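Long-range contact in MGS-MChE2 (Uncultured bacterium, PDB 5JD6), which probably acts as an esterase of the alpha/beta hydrolase fold, hydrolysing ester substrates: residues 33-47 against 235-249. Residues are numbered along the deposited sequence; the frame is centred on the assembly and turned at random.
Sequences SNFDGVIDYFPEKGY and MEHPEEFNQLLHEWF
Phe42 pushes its ring end into the helix 238-249, where CZ lies 3.5 Å from Leu245 CD2 and CE1 meets Phe249 CE2 at 3.6 Å. A flat, wholly apolar ring suits this spot, since its far end can touch the branched Leu245 with CZ and Phe249, turned steeply against it, with CE1 at once. Tyr47 extends the aromatic cluster: its ring lies obliquely beside Phe249, and its hydroxyl, 3.4 Å from Phe249 CB, bonds to the backbone oxygen of Phe254. Where the helices come close, Gly37 faces Pro238, CA to CB 3.9 Å, and any side chain on the glycine would run into the proline. Asn242 makes the step to polarity. Its amide stacks nearly parallel on the Tyr41 ring, with CB over that face, while OD1 reaches the rim of Phe42; ND2 gives a bent hydrogen bond (142°) to Gly37 O, 3.1 Å away. That oxygen also accepts from Tyr41 N on the opposite face of its plane. Tyr41, with CG anti to the backbone N (chi1 -176°), runs along the partner helix, and its OH hydrogen-bonds His246 ND1 at 2.5 Å, the edge of its ring turned to the face of His246 in an offset edge-to-face pair. Lys45 CD lies 3.5 Å from His246 CE1, while its ammonium leads away. Replacing Tyr41 by leucine would probably leave His246 ND1 without this hydroxyl partner and Asn242 without a flat face to stack on. The helices 36-41 and 238-249 cross at -52°, packing on the same side of the central sheet: Val38 and Phe249 rest on strand 20-25, Phe241 and Leu245 on strand 195-200, so the contact joins the first helix of the alpha/beta hydrolase fold to its C-terminal one.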
loop_
_atom_site.group_PDB
_atom_site.type_symbol
_atom_site.label_atom_id
_atom_site.label_comp_id
_atom_site.label_asym_id
_atom_site.label_seq_id
_atom_site.Cartn_x
_atom_site.Cartn_y
_atom_site.Cartn_z
ATOM N N SER A 33 -0.533 -10.965 7.679
ATOM C CA SER A 33 -0.120 -10.829 9.066
ATOM C C SER A 33 0.661 -9.532 9.254
ATOM O O SER A 33 0.962 -9.135 10.381
ATOM C CB SER A 33 0.721 -12.031 9.503
ATOM O OG SER A 33 1.332 -11.802 10.761
ATOM N N ASN A 34 0.988 -8.879 8.141
ATOM C CA ASN A 34 1.664 -7.587 8.173
ATOM C C ASN A 34 0.814 -6.533 8.863
ATOM O O ASN A 34 1.334 -5.620 9.505
ATOM C CB ASN A 34 1.992 -7.111 6.755
ATOM C CG ASN A 34 2.802 -8.114 5.967
ATOM O OD1 ASN A 34 3.023 -9.241 6.407
ATOM N ND2 ASN A 34 3.242 -7.710 4.782
ATOM N N PHE A 35 -0.500 -6.668 8.728
ATOM C CA PHE A 35 -1.411 -5.586 9.073
ATOM C C PHE A 35 -2.345 -5.888 10.236
ATOM O O PHE A 35 -3.317 -5.164 10.441
ATOM C CB PHE A 35 -2.241 -5.209 7.846
ATOM C CG PHE A 35 -1.431 -4.628 6.727
ATOM C CD1 PHE A 35 -0.870 -5.447 5.762
ATOM C CD2 PHE A 35 -1.218 -3.263 6.649
ATOM C CE1 PHE A 35 -0.117 -4.915 4.735
ATOM C CE2 PHE A 35 -0.471 -2.726 5.622
ATOM C CZ PHE A 35 0.082 -3.553 4.663
ATOM N N ASP A 36 -2.048 -6.937 11.001
ATOM C CA ASP A 36 -2.870 -7.300 12.158
ATOM C C ASP A 36 -3.063 -6.126 13.116
ATOM O O ASP A 36 -4.102 -6.010 13.768
ATOM C CB ASP A 36 -2.255 -8.481 12.914
ATOM C CG ASP A 36 -2.284 -9.766 12.112
ATOM O OD1 ASP A 36 -3.368 -10.129 11.609
ATOM O OD2 ASP A 36 -1.230 -10.425 12.005
ATOM N N GLY A 37 -2.062 -5.255 13.189
ATOM C CA GLY A 37 -2.143 -4.065 14.013
ATOM C C GLY A 37 -3.213 -3.105 13.530
ATOM O O GLY A 37 -3.981 -2.567 14.327
ATOM N N VAL A 38 -3.265 -2.892 12.220
ATOM C CA VAL A 38 -4.261 -2.003 11.630
ATOM C C VAL A 38 -5.653 -2.635 11.683
ATOM O O VAL A 38 -6.644 -1.954 11.955
ATOM C CB VAL A 38 -3.905 -1.650 10.169
ATOM C CG1 VAL A 38 -4.984 -0.771 9.546
ATOM C CG2 VAL A 38 -2.553 -0.960 10.108
ATOM N N ILE A 39 -5.716 -3.942 11.441
ATOM C CA ILE A 39 -6.983 -4.672 11.434
ATOM C C ILE A 39 -7.613 -4.737 12.829
ATOM O O ILE A 39 -8.818 -4.919 12.961
ATOM C CB ILE A 39 -6.800 -6.115 10.896
ATOM C CG1 ILE A 39 -6.052 -6.108 9.565
ATOM C CG2 ILE A 39 -8.142 -6.807 10.706
ATOM C CD1 ILE A 39 -5.469 -7.459 9.201
ATOM N N ASP A 40 -6.806 -4.589 13.873
ATOM C CA ASP A 40 -7.337 -4.661 15.233
ATOM C C ASP A 40 -7.707 -3.287 15.783
ATOM O O ASP A 40 -8.616 -3.164 16.605
ATOM C CB ASP A 40 -6.331 -5.338 16.166
ATOM C CG ASP A 40 -6.360 -6.849 16.055
ATOM O OD1 ASP A 40 -7.391 -7.393 15.608
ATOM O OD2 ASP A 40 -5.354 -7.493 16.421
ATOM N N TYR A 41 -7.011 -2.258 15.317
ATOM C CA TYR A 41 -7.156 -0.918 15.872
ATOM C C TYR A 41 -8.295 -0.119 15.235
ATOM O O TYR A 41 -9.259 0.245 15.905
ATOM C CB TYR A 41 -5.838 -0.155 15.719
ATOM C CG TYR A 41 -5.832 1.224 16.334
ATOM C CD1 TYR A 41 -5.611 1.399 17.695
ATOM C CD2 TYR A 41 -6.033 2.355 15.552
ATOM C CE1 TYR A 41 -5.599 2.662 18.260
ATOM C CE2 TYR A 41 -6.022 3.621 16.107
ATOM C CZ TYR A 41 -5.804 3.768 17.461
ATOM O OH TYR A 41 -5.794 5.027 18.015
ATOM N N PHE A 42 -8.178 0.140 13.938
ATOM C CA PHE A 42 -9.063 1.081 13.249
ATOM C C PHE A 42 -10.537 0.678 13.061
ATOM O O PHE A 42 -11.399 1.557 13.027
ATOM C CB PHE A 42 -8.457 1.419 11.886
ATOM C CG PHE A 42 -7.237 2.287 11.978
ATOM C CD1 PHE A 42 -7.350 3.666 11.948
ATOM C CD2 PHE A 42 -5.979 1.724 12.130
ATOM C CE1 PHE A 42 -6.229 4.470 12.047
ATOM C CE2 PHE A 42 -4.855 2.523 12.230
ATOM C CZ PHE A 42 -4.981 3.897 12.189
ATOM N N PRO A 43 -10.847 -0.626 12.926
ATOM C CA PRO A 43 -12.284 -0.913 12.822
ATOM C C PRO A 43 -13.064 -0.593 14.096
ATOM O O PRO A 43 -14.276 -0.390 14.034
ATOM C CB PRO A 43 -12.323 -2.416 12.530
ATOM C CG PRO A 43 -11.025 -2.926 12.987
ATOM C CD PRO A 43 -10.046 -1.839 12.695
ATOM N N GLU A 44 -12.374 -0.547 15.230
ATOM C CA GLU A 44 -13.014 -0.202 16.493
ATOM C C GLU A 44 -12.961 1.305 16.726
ATOM O O GLU A 44 -13.409 1.802 17.758
ATOM C CB GLU A 44 -12.351 -0.946 17.653
ATOM C CG GLU A 44 -12.268 -2.454 17.454
ATOM C CD GLU A 44 -13.627 -3.131 17.477
ATOM O OE1 GLU A 44 -14.601 -2.512 17.958
ATOM O OE2 GLU A 44 -13.720 -4.286 17.010
ATOM N N LYS A 45 -12.411 2.026 15.754
ATOM C CA LYS A 45 -12.326 3.479 15.831
ATOM C C LYS A 45 -13.223 4.135 14.786
ATOM O O LYS A 45 -13.129 5.338 14.541
ATOM C CB LYS A 45 -10.879 3.939 15.655
ATOM C CG LYS A 45 -9.973 3.582 16.824
ATOM C CD LYS A 45 -10.336 4.386 18.062
ATOM C CE LYS A 45 -9.457 4.017 19.245
ATOM N NZ LYS A 45 -9.728 2.634 19.727
ATOM N N GLY A 46 -14.089 3.335 14.171
ATOM C CA GLY A 46 -15.045 3.838 13.201
ATOM C C GLY A 46 -14.567 3.776 11.763
ATOM O O GLY A 46 -14.978 4.586 10.933
ATOM N N TYR A 47 -13.699 2.815 11.463
ATOM C CA TYR A 47 -13.176 2.667 10.108
ATOM C C TYR A 47 -13.437 1.280 9.532
ATOM O O TYR A 47 -13.565 0.302 10.264
ATOM C CB TYR A 47 -11.676 2.964 10.080
ATOM C CG TYR A 47 -11.339 4.402 10.391
ATOM C CD1 TYR A 47 -11.345 5.368 9.394
ATOM C CD2 TYR A 47 -11.022 4.795 11.684
ATOM C CE1 TYR A 47 -11.041 6.687 9.676
ATOM C CE2 TYR A 47 -10.714 6.110 11.975
ATOM C CZ TYR A 47 -10.727 7.051 10.968
ATOM O OH TYR A 47 -10.422 8.360 11.257
ATOM N N MET A 235 4.368 -3.633 11.145
ATOM C CA MET A 235 4.585 -4.921 11.787
ATOM C C MET A 235 5.602 -4.821 12.918
ATOM O O MET A 235 5.470 -5.492 13.941
ATOM C CB MET A 235 5.038 -5.947 10.746
ATOM C CG MET A 235 5.385 -7.316 11.300
ATOM S SD MET A 235 5.270 -8.593 10.032
ATOM C CE MET A 235 5.926 -7.723 8.611
ATOM N N GLU A 236 6.612 -3.978 12.734
ATOM C CA GLU A 236 7.637 -3.785 13.752
ATOM C C GLU A 236 7.104 -2.946 14.909
ATOM O O GLU A 236 7.413 -3.207 16.073
ATOM C CB GLU A 236 8.877 -3.127 13.146
ATOM C CG GLU A 236 9.497 -3.921 12.009
ATOM C CD GLU A 236 10.612 -3.171 11.310
ATOM O OE1 GLU A 236 10.467 -2.882 10.104
ATOM O OE2 GLU A 236 11.633 -2.874 11.967
ATOM N N HIS A 237 6.303 -1.937 14.583
ATOM C CA HIS A 237 5.692 -1.091 15.601
ATOM C C HIS A 237 4.253 -0.733 15.254
ATOM O O HIS A 237 3.975 0.395 14.852
ATOM C CB HIS A 237 6.506 0.188 15.797
ATOM C CG HIS A 237 7.867 -0.046 16.372
ATOM N ND1 HIS A 237 8.947 -0.412 15.599
ATOM C CD2 HIS A 237 8.320 0.021 17.646
ATOM C CE1 HIS A 237 10.011 -0.554 16.372
ATOM N NE2 HIS A 237 9.655 -0.297 17.619
ATOM N N PRO A 238 3.331 -1.695 15.417
ATOM C CA PRO A 238 1.913 -1.431 15.156
ATOM C C PRO A 238 1.346 -0.438 16.163
ATOM O O PRO A 238 0.368 0.255 15.886
ATOM C CB PRO A 238 1.264 -2.808 15.313
ATOM C CG PRO A 238 2.171 -3.541 16.245
ATOM C CD PRO A 238 3.558 -3.061 15.922
ATOM N N GLU A 239 1.975 -0.386 17.330
ATOM C CA GLU A 239 1.603 0.538 18.389
ATOM C C GLU A 239 1.660 2.008 17.950
ATOM O O GLU A 239 0.650 2.713 17.987
ATOM C CB GLU A 239 2.508 0.299 19.610
ATOM C CG GLU A 239 4.007 0.392 19.316
ATOM C CD GLU A 239 4.866 0.227 20.545
ATOM O OE1 GLU A 239 4.660 0.986 21.515
ATOM O OE2 GLU A 239 5.768 -0.637 20.529
ATOM N N GLU A 240 2.836 2.454 17.517
ATOM C CA GLU A 240 3.071 3.854 17.196
ATOM C C GLU A 240 2.525 4.203 15.821
ATOM O O GLU A 240 2.120 5.340 15.579
ATOM C CB GLU A 240 4.564 4.170 17.266
ATOM C CG GLU A 240 5.224 3.734 18.564
ATOM C CD GLU A 240 6.695 4.091 18.620
ATOM O OE1 GLU A 240 7.493 3.259 19.103
ATOM O OE2 GLU A 240 7.054 5.204 18.182
ATOM N N PHE A 241 2.518 3.222 14.925
ATOM C CA PHE A 241 1.979 3.422 13.588
ATOM C C PHE A 241 0.500 3.779 13.668
ATOM O O PHE A 241 0.055 4.752 13.058
ATOM C CB PHE A 241 2.176 2.173 12.725
ATOM C CG PHE A 241 1.793 2.369 11.287
ATOM C CD1 PHE A 241 2.726 2.809 10.364
ATOM C CD2 PHE A 241 0.498 2.122 10.858
ATOM C CE1 PHE A 241 2.379 2.996 9.040
ATOM C CE2 PHE A 241 0.142 2.305 9.535
ATOM C CZ PHE A 241 1.084 2.743 8.625
ATOM N N ASN A 242 -0.251 2.989 14.428
ATOM C CA ASN A 242 -1.674 3.238 14.614
ATOM C C ASN A 242 -1.927 4.616 15.208
ATOM O O ASN A 242 -2.799 5.347 14.744
ATOM C CB ASN A 242 -2.299 2.164 15.506
ATOM C CG ASN A 242 -2.421 0.824 14.808
ATOM O OD1 ASN A 242 -2.522 0.756 13.583
ATOM N ND2 ASN A 242 -2.415 -0.250 15.586
ATOM N N GLN A 243 -1.147 4.970 16.225
ATOM C CA GLN A 243 -1.320 6.242 16.918
ATOM C C GLN A 243 -0.967 7.425 16.019
ATOM O O GLN A 243 -1.675 8.433 16.005
ATOM C CB GLN A 243 -0.473 6.277 18.191
ATOM C CG GLN A 243 -0.903 7.343 19.186
ATOM C CD GLN A 243 0.065 7.487 20.341
ATOM O OE1 GLN A 243 1.261 7.229 20.201
ATOM N NE2 GLN A 243 -0.448 7.896 21.496
ATOM N N LEU A 244 0.126 7.298 15.272
ATOM C CA LEU A 244 0.541 8.340 14.336
ATOM C C LEU A 244 -0.497 8.532 13.236
ATOM O O LEU A 244 -0.870 9.659 12.911
ATOM C CB LEU A 244 1.899 8.005 13.715
ATOM C CG LEU A 244 3.141 8.196 14.588
ATOM C CD1 LEU A 244 4.389 7.755 13.840
ATOM C CD2 LEU A 244 3.265 9.643 15.033
ATOM N N LEU A 245 -0.959 7.421 12.671
ATOM C CA LEU A 245 -1.941 7.457 11.594
ATOM C C LEU A 245 -3.291 7.969 12.083
ATOM O O LEU A 245 -3.954 8.748 11.395
ATOM C CB LEU A 245 -2.100 6.068 10.969
ATOM C CG LEU A 245 -3.119 5.958 9.833
ATOM C CD1 LEU A 245 -2.820 6.989 8.756
ATOM C CD2 LEU A 245 -3.129 4.553 9.246
ATOM N N HIS A 246 -3.694 7.531 13.272
ATOM C CA HIS A 246 -4.980 7.928 13.834
ATOM C C HIS A 246 -5.034 9.432 14.073
ATOM O O HIS A 246 -6.035 10.080 13.771
ATOM C CB HIS A 246 -5.251 7.183 15.142
ATOM C CG HIS A 246 -6.676 7.254 15.593
ATOM N ND1 HIS A 246 -7.072 6.893 16.862
ATOM C CD2 HIS A 246 -7.799 7.637 14.942
ATOM C CE1 HIS A 246 -8.379 7.052 16.975
ATOM N NE2 HIS A 246 -8.844 7.505 15.824
ATOM N N GLU A 247 -3.949 9.981 14.614
ATOM C CA GLU A 247 -3.885 11.408 14.906
ATOM C C GLU A 247 -3.900 12.240 13.632
ATOM O O GLU A 247 -4.442 13.344 13.608
ATOM C CB GLU A 247 -2.639 11.735 15.730
ATOM C CG GLU A 247 -2.867 11.678 17.233
ATOM C CD GLU A 247 -3.962 12.626 17.694
ATOM O OE1 GLU A 247 -4.119 13.706 17.085
ATOM O OE2 GLU A 247 -4.668 12.289 18.669
ATOM N N TRP A 248 -3.303 11.707 12.573
ATOM C CA TRP A 248 -3.311 12.381 11.285
ATOM C C TRP A 248 -4.733 12.424 10.734
ATOM O O TRP A 248 -5.146 13.418 10.135
ATOM C CB TRP A 248 -2.371 11.683 10.301
ATOM C CG TRP A 248 -2.213 12.413 9.004
ATOM C CD1 TRP A 248 -1.440 13.514 8.771
ATOM C CD2 TRP A 248 -2.845 12.095 7.757
ATOM N NE1 TRP A 248 -1.552 13.900 7.457
ATOM C CE2 TRP A 248 -2.406 13.045 6.814
ATOM C CE3 TRP A 248 -3.734 11.097 7.348
ATOM C CZ2 TRP A 248 -2.829 13.027 5.486
ATOM C CZ3 TRP A 248 -4.153 11.083 6.030
ATOM C CH2 TRP A 248 -3.701 12.042 5.115
ATOM N N PHE A 249 -5.478 11.343 10.948
ATOM C CA PHE A 249 -6.879 11.276 10.543
ATOM C C PHE A 249 -7.717 12.316 11.284
ATOM O O PHE A 249 -8.583 12.962 10.695
ATOM C CB PHE A 249 -7.452 9.876 10.793
ATOM C CG PHE A 249 -7.029 8.850 9.777
ATOM C CD1 PHE A 249 -6.509 9.235 8.551
ATOM C CD2 PHE A 249 -7.162 7.497 10.046
ATOM C CE1 PHE A 249 -6.125 8.290 7.614
ATOM C CE2 PHE A 249 -6.779 6.545 9.114
ATOM C CZ PHE A 249 -6.261 6.943 7.896
#